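Local coordinates for DNA ligase (Enterobacteria phage T7, PDB 1A0I), which joins breaks in the DNA backbone at the expense of ATP, and as a phage enzyme probably serves replication of the viral genome, at residues D245-W253 with V264-E272. Numbering follows the deposited sequence.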
loop_
_atom_site.group_PDB
_atom_site.type_symbol
_atom_site.label_atom_id
_atom_site.label_comp_id
_atom_site.label_asym_id
_atom_site.label_seq_id
_atom_site.Cartn_x
_atom_site.Cartn_y
_atom_site.Cartn_z
ATOM N N ASP A 245 -23.471 1.688 -3.858
ATOM C CA ASP A 245 -24.236 2.858 -4.281
ATOM C C ASP A 245 -25.116 3.448 -3.206
ATOM O O ASP A 245 -25.181 2.935 -2.088
ATOM C CB ASP A 245 -25.191 2.546 -5.440
ATOM C CG ASP A 245 -25.162 1.196 -6.156
ATOM O OD1 ASP A 245 -25.057 0.128 -5.592
ATOM O OD2 ASP A 245 -25.142 1.254 -7.353
ATOM N N GLY A 246 -25.784 4.532 -3.570
ATOM C CA GLY A 246 -26.726 5.195 -2.705
ATOM C C GLY A 246 -26.862 6.660 -3.051
ATOM O O GLY A 246 -26.248 7.120 -4.018
ATOM N N ILE A 247 -27.686 7.445 -2.356
ATOM C CA ILE A 247 -27.714 8.880 -2.650
ATOM C C ILE A 247 -27.116 9.483 -1.424
ATOM O O ILE A 247 -27.356 8.920 -0.344
ATOM C CB ILE A 247 -29.152 9.581 -2.841
ATOM C CG1 ILE A 247 -29.921 9.826 -1.562
ATOM C CG2 ILE A 247 -29.974 8.679 -3.733
ATOM C CD1 ILE A 247 -30.820 11.080 -1.589
ATOM N N ILE A 248 -26.353 10.568 -1.453
ATOM C CA ILE A 248 -25.894 11.131 -0.208
ATOM C C ILE A 248 -27.111 11.935 0.221
ATOM O O ILE A 248 -27.945 12.352 -0.590
ATOM C CB ILE A 248 -24.572 12.081 -0.290
ATOM C CG1 ILE A 248 -24.922 13.539 -0.314
ATOM C CG2 ILE A 248 -23.736 11.785 -1.531
ATOM C CD1 ILE A 248 -24.776 14.186 1.063
ATOM N N GLN A 249 -27.272 12.119 1.518
ATOM C CA GLN A 249 -28.412 12.856 2.021
ATOM C C GLN A 249 -28.151 13.234 3.461
ATOM O O GLN A 249 -28.900 13.031 4.416
ATOM C CB GLN A 249 -29.647 11.986 1.882
ATOM C CG GLN A 249 -29.694 10.617 2.551
ATOM C CD GLN A 249 -31.104 10.078 2.450
ATOM O OE1 GLN A 249 -31.910 10.192 3.367
ATOM N NE2 GLN A 249 -31.472 9.534 1.300
ATOM N N GLY A 250 -26.997 13.829 3.618
ATOM C CA GLY A 250 -26.545 14.205 4.930
ATOM C C GLY A 250 -25.045 14.250 4.870
ATOM O O GLY A 250 -24.391 13.714 3.977
ATOM N N LEU A 251 -24.464 14.743 5.932
ATOM C CA LEU A 251 -23.075 15.107 6.071
ATOM C C LEU A 251 -22.744 14.561 7.427
ATOM O O LEU A 251 -23.518 14.763 8.369
ATOM C CB LEU A 251 -22.955 16.618 6.074
ATOM C CG LEU A 251 -22.173 17.410 5.070
ATOM C CD1 LEU A 251 -22.452 16.964 3.658
ATOM C CD2 LEU A 251 -22.557 18.860 5.277
ATOM N N VAL A 252 -21.695 13.787 7.573
ATOM C CA VAL A 252 -21.351 13.424 8.931
ATOM C C VAL A 252 -20.134 14.303 9.137
ATOM O O VAL A 252 -19.307 14.480 8.228
ATOM C CB VAL A 252 -21.120 11.834 9.059
ATOM C CG1 VAL A 252 -20.484 11.258 7.863
ATOM C CG2 VAL A 252 -20.196 11.516 10.210
ATOM N N TRP A 253 -20.073 14.893 10.340
ATOM C CA TRP A 253 -19.107 15.938 10.589
ATOM C C TRP A 253 -17.753 15.648 11.137
ATOM O O TRP A 253 -16.807 15.889 10.393
ATOM C CB TRP A 253 -19.727 17.047 11.474
ATOM C CG TRP A 253 -20.452 18.072 10.582
ATOM C CD1 TRP A 253 -21.807 17.980 10.325
ATOM C CD2 TRP A 253 -19.890 19.136 9.905
ATOM N NE1 TRP A 253 -22.091 18.967 9.500
ATOM C CE2 TRP A 253 -20.989 19.685 9.223
ATOM C CE3 TRP A 253 -18.645 19.729 9.761
ATOM C CZ2 TRP A 253 -20.831 20.812 8.399
ATOM C CZ3 TRP A 253 -18.488 20.853 8.947
ATOM C CH2 TRP A 253 -19.567 21.390 8.263
ATOM N N VAL A 264 -16.370 18.093 8.352
ATOM C CA VAL A 264 -16.851 16.978 7.525
ATOM C C VAL A 264 -15.934 15.938 6.922
ATOM O O VAL A 264 -15.235 16.068 5.915
ATOM C CB VAL A 264 -17.830 17.608 6.398
ATOM C CG1 VAL A 264 -17.138 18.647 5.583
ATOM C CG2 VAL A 264 -18.326 16.556 5.431
ATOM N N ILE A 265 -16.202 14.804 7.575
ATOM C CA ILE A 265 -15.480 13.567 7.351
ATOM C C ILE A 265 -16.174 12.604 6.389
ATOM O O ILE A 265 -15.646 11.514 6.184
ATOM C CB ILE A 265 -15.242 12.841 8.711
ATOM C CG1 ILE A 265 -16.518 12.350 9.365
ATOM C CG2 ILE A 265 -14.574 13.834 9.638
ATOM C CD1 ILE A 265 -16.272 11.483 10.603
ATOM N N GLY A 266 -17.355 12.902 5.852
ATOM C CA GLY A 266 -18.098 11.994 4.998
ATOM C C GLY A 266 -19.586 12.355 4.852
ATOM O O GLY A 266 -20.081 13.431 5.231
ATOM N N PHE A 267 -20.334 11.371 4.346
ATOM C CA PHE A 267 -21.759 11.516 4.086
ATOM C C PHE A 267 -22.700 10.488 4.708
ATOM O O PHE A 267 -22.351 9.367 5.087
ATOM C CB PHE A 267 -21.994 11.507 2.591
ATOM C CG PHE A 267 -21.194 12.574 1.891
ATOM C CD1 PHE A 267 -21.409 13.912 2.197
ATOM C CD2 PHE A 267 -20.232 12.208 0.961
ATOM C CE1 PHE A 267 -20.660 14.895 1.558
ATOM C CE2 PHE A 267 -19.484 13.192 0.332
ATOM C CZ PHE A 267 -19.704 14.532 0.624
ATOM N N GLU A 268 -23.950 10.892 4.840
ATOM C CA GLU A 268 -25.012 10.004 5.267
ATOM C C GLU A 268 -25.386 9.408 3.925
ATOM O O GLU A 268 -25.706 10.177 2.996
ATOM C CB GLU A 268 -26.179 10.803 5.837
ATOM C CG GLU A 268 -26.609 10.607 7.288
ATOM C CD GLU A 268 -27.387 9.315 7.549
ATOM O OE1 GLU A 268 -26.892 8.250 7.184
ATOM O OE2 GLU A 268 -28.475 9.364 8.124
ATOM N N VAL A 269 -25.257 8.094 3.731
ATOM C CA VAL A 269 -25.610 7.522 2.448
ATOM C C VAL A 269 -26.682 6.445 2.600
ATOM O O VAL A 269 -26.596 5.443 3.331
ATOM C CB VAL A 269 -24.308 6.970 1.755
ATOM C CG1 VAL A 269 -24.637 6.348 0.402
ATOM C CG2 VAL A 269 -23.341 8.123 1.475
ATOM N N LEU A 270 -27.782 6.754 1.897
ATOM C CA LEU A 270 -28.938 5.874 1.867
ATOM C C LEU A 270 -28.592 4.855 0.802
ATOM O O LEU A 270 -28.365 5.168 -0.372
ATOM C CB LEU A 270 -30.228 6.601 1.446
ATOM C CG LEU A 270 -31.650 5.968 1.540
ATOM C CD1 LEU A 270 -31.975 5.140 0.297
ATOM C CD2 LEU A 270 -31.740 5.134 2.812
ATOM N N LEU A 271 -28.624 3.619 1.255
ATOM C CA LEU A 271 -28.369 2.468 0.447
ATOM C C LEU A 271 -29.690 1.955 -0.142
ATOM O O LEU A 271 -30.798 2.079 0.400
ATOM C CB LEU A 271 -27.706 1.451 1.346
ATOM C CG LEU A 271 -26.224 1.106 1.135
ATOM C CD1 LEU A 271 -25.325 2.304 0.949
ATOM C CD2 LEU A 271 -25.793 0.364 2.373
ATOM N N GLU A 272 -29.529 1.305 -1.284
ATOM C CA GLU A 272 -30.586 0.673 -2.053
ATOM C C GLU A 272 -31.629 -0.101 -1.271
ATOM O O GLU A 272 -32.827 0.092 -1.476
ATOM C CB GLU A 272 -29.935 -0.235 -3.066
ATOM C CG GLU A 272 -28.999 0.549 -3.988
ATOM C CD GLU A 272 -29.794 1.460 -4.912
ATOM O OE1 GLU A 272 -30.194 0.999 -5.981
ATOM O OE2 GLU A 272 -30.085 2.603 -4.524
#
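Ile247 and Leu270 pair across the first two antiparallel strands of the C-terminal OB domain, where two beta bulges show how a hairpin can slip its register twice and still go on exchanging backbone hydrogen bonds. Leu270 N reaches Ile247 O at 3.1 Å, nearly in line with the carbonyl; the return bond from Ile247 N to Leu270 O is less certain, because the position of that oxygen is doubtful. Beyond the non-hydrogen-bonded pair Ile248-Val269, Glu268 takes over both next bonds: its O accepts Gln249 N at 2.9 Å, while its N donates to Gly250 O rather than to Gln249 O. That one-residue slip is the first bulge. The bond from Glu268 N is nearly straight at hydrogen (170°), yet its donor stands above the plane of the Gly250 carbonyl. Farther along, Val252 N binds Gly266 O at 2.9 Å, and two residues, Ile265 and Gly266, stand opposite the single Val252, a classic bulge. Val252 O accepts Ile265 N at 3.2 Å and, weakly, Gly266 N; Ile265 N also leans weakly on Trp253 O.

The outer edges of both strands are bonded too, Gly246 and Ile248 to residues around strand 325-330, Phe267 and Val269 to strand 276-279, and Asp245 OD2 is held by a salt bridge to Arg348. On the face carrying Ile248, Leu251, Phe267 and Val269, the Phe267 ring meets Phe344 edge-to-face and touches the inclined rings of Tyr321 and Phe290, the last on helix 285-298. Its CG stands beside its own backbone N (chi1 -56°), which brings the ring alongside Leu251, whose CD1 meets CE1 in the ring plane at 3.4 Å. Ile248 CD1 approaches the same ring obliquely. At the hairpin end Val264 CB sits over the six-membered ring of Trp253, 4.2 Å from its centroid and only 17° off the normal.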